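PDB 4DGF: sulfate transporter sulfate transporter family protein from Wolinella succinogenes, which probably moves sulfate or related anions across the membrane as a SulP-family transporter, this chain being its STAS domain. Local coordinates for residues A[85-97]-A[109-121]. Sequence-based numbering, arbitrary orientation.
Sequences TILLLSGVSDRLY and LGEERVFDHIDKA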
ATOM      1  N   THR A  85       0.936  -5.315 -11.433  1.00 16.95           N
ATOM      2  CA  THR A  85       0.230  -5.336 -10.151  1.00 16.51           C
ATOM      3  C   THR A  85      -0.341  -3.966  -9.854  1.00 15.76           C
ATOM      4  O   THR A  85       0.382  -2.993  -9.999  1.00 17.32           O
ATOM      5  CB  THR A  85       1.230  -5.680  -8.998  1.00 17.84           C
ATOM      6  OG1 THR A  85       1.731  -7.025  -9.242  1.00 19.41           O
ATOM      7  CG2 THR A  85       0.508  -5.637  -7.613  1.00 17.78           C
ATOM      8  N   ILE A  86      -1.584  -3.904  -9.376  1.00 14.47           N
ATOM      9  CA  ILE A  86      -2.152  -2.612  -8.999  1.00 13.66           C
ATOM     10  C   ILE A  86      -1.854  -2.363  -7.484  1.00 12.50           C
ATOM     11  O   ILE A  86      -2.332  -3.097  -6.642  1.00 12.53           O
ATOM     12  CB  ILE A  86      -3.673  -2.608  -9.264  1.00 15.92           C
ATOM     13  CG1 ILE A  86      -3.913  -2.705 -10.787  1.00 18.03           C
ATOM     14  CG2 ILE A  86      -4.255  -1.307  -8.699  1.00 14.25           C
ATOM     15  CD1 ILE A  86      -5.357  -3.007 -11.227  1.00 21.73           C
ATOM     16  N   LEU A  87      -1.159  -1.277  -7.186  0.50 12.04           N
ATOM     17  CA  LEU A  87      -0.911  -0.846  -5.805  0.50 11.82           C
ATOM     18  C   LEU A  87      -2.077   0.030  -5.293  0.50 11.77           C
ATOM     19  O   LEU A  87      -2.484   0.948  -5.976  0.50 11.85           O
ATOM     20  CB  LEU A  87       0.402  -0.038  -5.772  0.50 11.81           C
ATOM     21  CG  LEU A  87       0.913   0.355  -4.383  0.50 11.11           C
ATOM     22  CD1 LEU A  87       1.070  -0.873  -3.483  0.50 11.08           C
ATOM     23  CD2 LEU A  87       2.249   1.149  -4.465  0.50 11.06           C
ATOM     24  N   LEU A  88      -2.599  -0.312  -4.108  1.00 11.96           N
ATOM     25  CA  LEU A  88      -3.571   0.505  -3.352  1.00 11.14           C
ATOM     26  C   LEU A  88      -2.887   0.863  -1.969  1.00 11.91           C
ATOM     27  O   LEU A  88      -2.127   0.095  -1.411  1.00 10.26           O
ATOM     28  CB  LEU A  88      -4.870  -0.228  -3.057  1.00 12.53           C
ATOM     29  CG  LEU A  88      -5.545  -0.864  -4.318  1.00 12.43           C
ATOM     30  CD1 LEU A  88      -6.823  -1.598  -3.914  1.00 11.48           C
ATOM     31  CD2 LEU A  88      -5.852   0.194  -5.414  1.00 11.62           C
ATOM     32  N   LEU A  89      -3.169   2.051  -1.508  1.00 10.76           N
ATOM     33  CA  LEU A  89      -2.820   2.376  -0.090  1.00  9.93           C
ATOM     34  C   LEU A  89      -4.069   2.433   0.725  1.00 10.81           C
ATOM     35  O   LEU A  89      -5.063   2.998   0.260  1.00 12.32           O
ATOM     36  CB  LEU A  89      -2.150   3.763   0.019  1.00 10.09           C
ATOM     37  CG  LEU A  89      -1.193   4.059  -1.085  1.00 11.94           C
ATOM     38  CD1 LEU A  89      -0.715   5.491  -0.777  1.00 14.35           C
ATOM     39  CD2 LEU A  89       0.002   3.076  -1.032  1.00 13.91           C
ATOM     40  N   SER A  90      -4.079   1.855   1.930  0.50 10.43           N
ATOM     41  CA  SER A  90      -5.250   1.993   2.783  0.50 11.21           C
ATOM     42  C   SER A  90      -4.771   2.621   4.083  0.50 11.32           C
ATOM     43  O   SER A  90      -3.545   2.612   4.388  0.50 10.61           O
ATOM     44  CB  SER A  90      -5.924   0.653   3.095  0.50 10.23           C
ATOM     45  OG  SER A  90      -5.087  -0.219   3.823  0.50 10.01           O
ATOM     46  N   GLY A  91      -5.748   3.090   4.848  1.00 11.62           N
ATOM     47  CA  GLY A  91      -5.523   3.640   6.196  1.00 12.72           C
ATOM     48  C   GLY A  91      -4.668   4.922   6.149  1.00 11.77           C
ATOM     49  O   GLY A  91      -3.958   5.228   7.105  1.00 11.11           O
ATOM     50  N   VAL A  92      -4.795   5.627   5.049  1.00 11.91           N
ATOM     51  CA  VAL A  92      -3.945   6.858   4.896  1.00 12.59           C
ATOM     52  C   VAL A  92      -4.617   8.028   5.658  1.00 12.91           C
ATOM     53  O   VAL A  92      -5.742   8.473   5.320  1.00 14.20           O
ATOM     54  CB  VAL A  92      -3.746   7.233   3.429  1.00 12.28           C
ATOM     55  CG1 VAL A  92      -3.014   8.561   3.298  1.00 12.16           C
ATOM     56  CG2 VAL A  92      -2.990   6.154   2.669  1.00 11.93           C
ATOM     57  N   SER A  93      -3.939   8.507   6.701  1.00 13.98           N
ATOM     58  CA  SER A  93      -4.505   9.603   7.528  1.00 14.29           C
ATOM     59  C   SER A  93      -4.367  10.929   6.706  1.00 14.71           C
ATOM     60  O   SER A  93      -3.660  11.016   5.751  1.00 13.33           O
ATOM     61  CB  SER A  93      -3.689   9.785   8.803  1.00 15.23           C
ATOM     62  OG  SER A  93      -2.348  10.156   8.452  1.00 14.87           O
ATOM     63  N   ASP A  94      -5.070  11.957   7.141  1.00 15.25           N
ATOM     64  CA  ASP A  94      -4.901  13.265   6.499  1.00 17.24           C
ATOM     65  C   ASP A  94      -3.477  13.824   6.564  1.00 16.39           C
ATOM     66  O   ASP A  94      -2.998  14.349   5.576  1.00 15.97           O
ATOM     67  CB  ASP A  94      -5.879  14.237   7.179  1.00 19.54           C
ATOM     68  CG  ASP A  94      -7.306  14.046   6.726  1.00 24.77           C
ATOM     69  OD1 ASP A  94      -7.580  13.240   5.799  1.00 28.30           O
ATOM     70  OD2 ASP A  94      -8.196  14.727   7.327  1.00 32.31           O
ATOM     71  N   ARG A  95      -2.726  13.535   7.637  1.00 16.71           N
ATOM     72  CA  ARG A  95      -1.358  14.019   7.692  1.00 18.01           C
ATOM     73  C   ARG A  95      -0.474  13.234   6.727  1.00 16.15           C
ATOM     74  O   ARG A  95       0.280  13.813   5.926  1.00 14.78           O
ATOM     75  CB  ARG A  95      -0.850  13.920   9.105  1.00 19.53           C
ATOM     76  CG  ARG A  95       0.624  14.253   9.069  1.00 22.46           C
ATOM     77  CD  ARG A  95       1.174  14.051  10.436  1.00 26.85           C
ATOM     78  NE  ARG A  95       2.552  14.517  10.271  1.00 26.79           N
ATOM     79  CZ  ARG A  95       3.374  14.807  11.260  1.00 32.12           C
ATOM     80  NH1 ARG A  95       2.974  14.628  12.517  1.00 33.30           N
ATOM     81  NH2 ARG A  95       4.618  15.176  10.958  1.00 27.20           N
ATOM     82  N   LEU A  96      -0.645  11.906   6.701  1.00 14.02           N
ATOM     83  CA  LEU A  96       0.154  11.173   5.678  1.00 13.11           C
ATOM     84  C   LEU A  96      -0.139  11.583   4.235  1.00 11.85           C
ATOM     85  O   LEU A  96       0.787  11.685   3.373  1.00 12.55           O
ATOM     86  CB  LEU A  96      -0.023   9.658   5.890  1.00 12.56           C
ATOM     87  CG  LEU A  96       0.785   8.836   4.884  1.00 11.43           C
ATOM     88  CD1 LEU A  96       2.276   9.057   5.104  1.00 12.71           C
ATOM     89  CD2 LEU A  96       0.535   7.367   5.255  1.00 12.39           C
ATOM     90  N   TYR A  97      -1.403  11.777   3.924  1.00 12.03           N
ATOM     91  CA  TYR A  97      -1.816  12.131   2.583  1.00 13.90           C
ATOM     92  C   TYR A  97      -1.099  13.461   2.203  1.00 14.18           C
ATOM     93  O   TYR A  97      -0.593  13.580   1.094  1.00 16.25           O
ATOM     94  CB  TYR A  97      -3.359  12.340   2.563  1.00 15.77           C
ATOM     95  CG  TYR A  97      -3.883  12.725   1.200  1.00 18.09           C
ATOM     96  CD1 TYR A  97      -4.307  11.771   0.300  1.00 23.53           C
ATOM     97  CD2 TYR A  97      -3.925  14.057   0.847  1.00 21.67           C
ATOM     98  CE1 TYR A  97      -4.828  12.155  -0.935  1.00 23.28           C
ATOM     99  CE2 TYR A  97      -4.425  14.427  -0.372  1.00 24.48           C
ATOM    100  CZ  TYR A  97      -4.862  13.453  -1.261  1.00 26.56           C
ATOM    101  OH  TYR A  97      -5.371  13.814  -2.511  1.00 29.84           O
ATOM    102  N   LEU A 109       0.362   8.076  -8.365  1.00 18.98           N
ATOM    103  CA  LEU A 109      -0.316   6.792  -8.164  1.00 19.36           C
ATOM    104  C   LEU A 109      -1.736   6.874  -8.658  1.00 20.60           C
ATOM    105  O   LEU A 109      -2.301   5.922  -9.247  1.00 21.15           O
ATOM    106  CB  LEU A 109      -0.362   6.502  -6.638  1.00 18.28           C
ATOM    107  CG  LEU A 109      -0.963   5.126  -6.308  1.00 18.31           C
ATOM    108  CD1 LEU A 109      -0.124   3.993  -6.941  1.00 18.19           C
ATOM    109  CD2 LEU A 109      -1.049   5.008  -4.816  1.00 18.76           C
ATOM    110  N   GLY A 110      -2.332   8.040  -8.428  1.00 22.81           N
ATOM    111  CA  GLY A 110      -3.747   8.296  -8.703  1.00 20.99           C
ATOM    112  C   GLY A 110      -4.567   8.317  -7.412  1.00 21.09           C
ATOM    113  O   GLY A 110      -4.505   7.366  -6.574  1.00 18.42           O
ATOM    114  N   GLU A 111      -5.339   9.383  -7.194  1.00 20.09           N
ATOM    115  CA  GLU A 111      -6.121   9.500  -5.952  1.00 20.56           C
ATOM    116  C   GLU A 111      -7.061   8.347  -5.724  1.00 20.24           C
ATOM    117  O   GLU A 111      -7.419   8.062  -4.577  1.00 19.61           O
ATOM    118  CB  GLU A 111      -7.037  10.749  -6.043  1.00 27.97           C
ATOM    119  CG  GLU A 111      -6.353  12.045  -5.828  1.00 33.84           C
ATOM    120  CD  GLU A 111      -7.281  13.221  -6.120  1.00 45.41           C
ATOM    121  OE1 GLU A 111      -6.804  14.228  -6.714  1.00 55.43           O
ATOM    122  OE2 GLU A 111      -8.486  13.134  -5.775  1.00 50.15           O
ATOM    123  N   GLU A 112      -7.582   7.769  -6.816  1.00 17.28           N
ATOM    124  CA  GLU A 112      -8.572   6.723  -6.658  1.00 18.26           C
ATOM    125  C   GLU A 112      -7.985   5.414  -6.072  1.00 16.29           C
ATOM    126  O   GLU A 112      -8.726   4.485  -5.687  1.00 16.15           O
ATOM    127  CB  GLU A 112      -9.259   6.467  -8.023  1.00 20.10           C
ATOM    128  CG  GLU A 112      -8.456   5.578  -8.951  1.00 23.12           C
ATOM    129  CD  GLU A 112      -7.315   6.301  -9.663  1.00 27.81           C
ATOM    130  OE1 GLU A 112      -7.102   7.586  -9.514  1.00 27.52           O
ATOM    131  OE2 GLU A 112      -6.633   5.543 -10.415  1.00 32.89           O
ATOM    132  N   ARG A 113      -6.663   5.368  -5.986  1.00 15.95           N
ATOM    133  CA  ARG A 113      -5.930   4.223  -5.351  1.00 14.70           C
ATOM    134  C   ARG A 113      -5.603   4.399  -3.841  1.00 14.08           C
ATOM    135  O   ARG A 113      -4.948   3.495  -3.258  1.00 11.89           O
ATOM    136  CB  ARG A 113      -4.609   4.004  -6.055  1.00 16.56           C
ATOM    137  CG  ARG A 113      -4.657   3.925  -7.603  1.00 21.45           C
ATOM    138  CD  ARG A 113      -4.884   2.556  -8.088  1.00 20.29           C
ATOM    139  NE  ARG A 113      -4.561   2.400  -9.511  1.00 25.72           N
ATOM    140  CZ  ARG A 113      -3.357   2.033  -9.954  1.00 25.68           C
ATOM    141  NH1 ARG A 113      -2.352   1.729  -9.073  1.00 28.86           N
ATOM    142  NH2 ARG A 113      -3.191   1.865 -11.244  1.00 24.85           N
ATOM    143  N   VAL A 114      -6.063   5.527  -3.220  1.00 12.30           N
ATOM    144  CA  VAL A 114      -5.631   5.877  -1.900  1.00 12.32           C
ATOM    145  C   VAL A 114      -6.916   5.896  -1.053  1.00 13.36           C
ATOM    146  O   VAL A 114      -7.902   6.636  -1.407  1.00 15.45           O
ATOM    147  CB  VAL A 114      -4.932   7.282  -1.906  1.00 12.81           C
ATOM    148  CG1 VAL A 114      -4.465   7.613  -0.510  1.00 14.96           C
ATOM    149  CG2 VAL A 114      -3.746   7.194  -2.879  1.00 11.44           C
ATOM    150  N   PHE A 115      -6.916   5.147   0.054  1.00 12.48           N
ATOM    151  CA  PHE A 115      -8.057   5.004   0.938  1.00 12.71           C
ATOM    152  C   PHE A 115      -7.781   5.283   2.389  1.00 14.95           C
ATOM    153  O   PHE A 115      -6.660   5.063   2.832  1.00 14.28           O
ATOM    154  CB  PHE A 115      -8.596   3.570   0.879  1.00 13.49           C
ATOM    155  CG  PHE A 115      -8.965   3.150  -0.558  1.00 13.33           C
ATOM    156  CD1 PHE A 115     -10.276   3.327  -1.033  1.00 14.96           C
ATOM    157  CD2 PHE A 115      -7.976   2.714  -1.411  1.00 14.14           C
ATOM    158  CE1 PHE A 115     -10.578   3.004  -2.373  1.00 17.15           C
ATOM    159  CE2 PHE A 115      -8.295   2.433  -2.732  1.00 13.70           C
ATOM    160  CZ  PHE A 115      -9.588   2.541  -3.202  1.00 14.76           C
ATOM    161  N   ASP A 116      -8.836   5.691   3.151  1.00 14.41           N
ATOM    162  CA  ASP A 116      -8.572   5.956   4.503  1.00 17.23           C
ATOM    163  C   ASP A 116      -8.867   4.768   5.398  1.00 15.46           C
ATOM    164  O   ASP A 116      -8.722   4.905   6.646  1.00 18.31           O
ATOM    165  CB  ASP A 116      -9.322   7.185   5.011  1.00 19.92           C
ATOM    166  CG  ASP A 116     -10.826   7.038   4.897  1.00 21.80           C
ATOM    167  OD1 ASP A 116     -11.321   5.909   4.797  1.00 22.67           O
ATOM    168  OD2 ASP A 116     -11.563   8.073   4.937  1.00 25.43           O
ATOM    169  N   HIS A 117      -9.242   3.667   4.777  1.00 15.77           N
ATOM    170  CA  HIS A 117      -9.715   2.508   5.528  1.00 15.24           C
ATOM    171  C   HIS A 117      -9.567   1.273   4.678  1.00 14.01           C
ATOM    172  O   HIS A 117      -9.911   1.247   3.460  1.00 13.13           O
ATOM    173  CB  HIS A 117     -11.203   2.630   5.947  1.00 17.93           C
ATOM    174  CG  HIS A 117     -11.561   1.710   7.141  1.00 20.04           C
ATOM    175  ND1 HIS A 117     -11.898   0.378   7.026  1.00 20.49           N
ATOM    176  CD2 HIS A 117     -11.555   1.966   8.514  1.00 25.04           C
ATOM    177  CE1 HIS A 117     -12.078  -0.157   8.247  1.00 21.64           C
ATOM    178  NE2 HIS A 117     -11.866   0.783   9.152  1.00 22.08           N
ATOM    179  N   ILE A 118      -9.174   0.179   5.370  1.00 12.61           N
ATOM    180  CA  ILE A 118      -8.946  -1.109   4.739  1.00 13.09           C
ATOM    181  C   ILE A 118     -10.228  -1.667   4.070  1.00 12.99           C
ATOM    182  O   ILE A 118     -10.200  -2.257   2.953  1.00 12.83           O
ATOM    183  CB  ILE A 118      -8.344  -2.148   5.736  1.00 12.57           C
ATOM    184  CG1 ILE A 118      -7.930  -3.446   5.043  1.00 12.93           C
ATOM    185  CG2 ILE A 118      -9.294  -2.456   6.935  1.00 14.02           C
ATOM    186  CD1 ILE A 118      -7.079  -3.242   3.781  1.00 12.10           C
ATOM    187  N   ASP A 119     -11.388  -1.388   4.705  1.00 14.51           N
ATOM    188  CA  ASP A 119     -12.628  -1.856   4.078  1.00 16.46           C
ATOM    189  C   ASP A 119     -12.872  -1.281   2.689  1.00 15.56           C
ATOM    190  O   ASP A 119     -13.361  -1.966   1.805  1.00 16.89           O
ATOM    191  CB  ASP A 119     -13.820  -1.535   4.948  1.00 18.96           C
ATOM    192  CG  ASP A 119     -13.885  -2.358   6.224  1.00 22.36           C
ATOM    193  OD1 ASP A 119     -13.130  -3.343   6.465  1.00 22.80           O
ATOM    194  OD2 ASP A 119     -14.751  -2.006   7.062  1.00 24.03           O
ATOM    195  N   LYS A 120     -12.561  -0.016   2.501  1.00 15.60           N
ATOM    196  CA  LYS A 120     -12.736   0.600   1.194  1.00 16.20           C
ATOM    197  C   LYS A 120     -11.701   0.056   0.242  1.00 15.99           C
ATOM    198  O   LYS A 120     -12.027  -0.106  -0.926  1.00 14.62           O
ATOM    199  CB  LYS A 120     -12.522   2.132   1.295  1.00 18.38           C
ATOM    200  CG  LYS A 120     -13.431   2.765   2.320  1.00 21.82           C
ATOM    201  CD  LYS A 120     -13.220   4.282   2.435  1.00 22.63           C
ATOM    202  CE  LYS A 120     -14.343   4.776   3.367  1.00 27.41           C
ATOM    203  NZ  LYS A 120     -13.889   5.968   4.106  1.00 32.79           N
ATOM    204  N   ALA A 121     -10.415  -0.084   0.703  1.00 14.47           N
ATOM    205  CA  ALA A 121      -9.447  -0.574  -0.258  1.00 12.88           C
ATOM    206  C   ALA A 121      -9.836  -2.001  -0.739  1.00 12.81           C
ATOM    207  O   ALA A 121      -9.578  -2.421  -1.887  1.00 13.12           O
ATOM    208  CB  ALA A 121      -8.020  -0.531   0.330  1.00 11.25           C
TER
HETATM  209  O   HOH W   1       0.335   0.189  -9.455  1.00 25.16           O
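Strand 86-90, an outermost strand of the parallel sheet in this STAS domain, is bridged once at its outer edge, Leu89 to Val114 in a short extended piece. Leu89 N donates to Arg113 O (2.9 Å), nearly in line with the carbonyl, and Phe115 N returns a bond to Leu89 O at 2.8 Å. Past the strand end the chain turns at Gly91, whose positive phi suits glycine, and Val92 N meets Phe115 O in the carbonyl plane, on a lone pair, at 3.0 Å and an almost straight 172°. The other edge of strand 86-90 bonds to strand 54-58, so the bridge extends the sheet in a parallel sense before the chain enters helix 118-130.

Arg113 uses its length to reach back along the strand. Bent at chi2 (-89°), it runs its CD past Leu88 CD2, and NH1 donates to Leu87 O at 3.2 Å, on a lone pair. The same NH1 gives to a water that also accepts from Leu87 N and donates to Thr85 O, giving the strand edge polar partners beyond the bridge. The gamma-methyl CG2 of Ile86, anti to the backbone N, lies over one guanidinium face, toward its rim, while NH1 keeps its edge for Leu87 O and the water.

Branched aliphatics fill the side on which Leu87 and Leu109 meet helix 67-83: Leu89 CG meets Leu109 CD2 at 3.9 Å, and Val114 sets CG2 beside Leu89 CD1 while its CG1 touches Val92 CG2 (3.8 Å) and the edge of the Tyr97 ring. On the other side of the sheet the small Ser90 and Ala121 permit close approach of helix 118-130, their CB atoms 3.7 Å apart. Separately, Ala121 CA sits over the centre of the Phe115 ring.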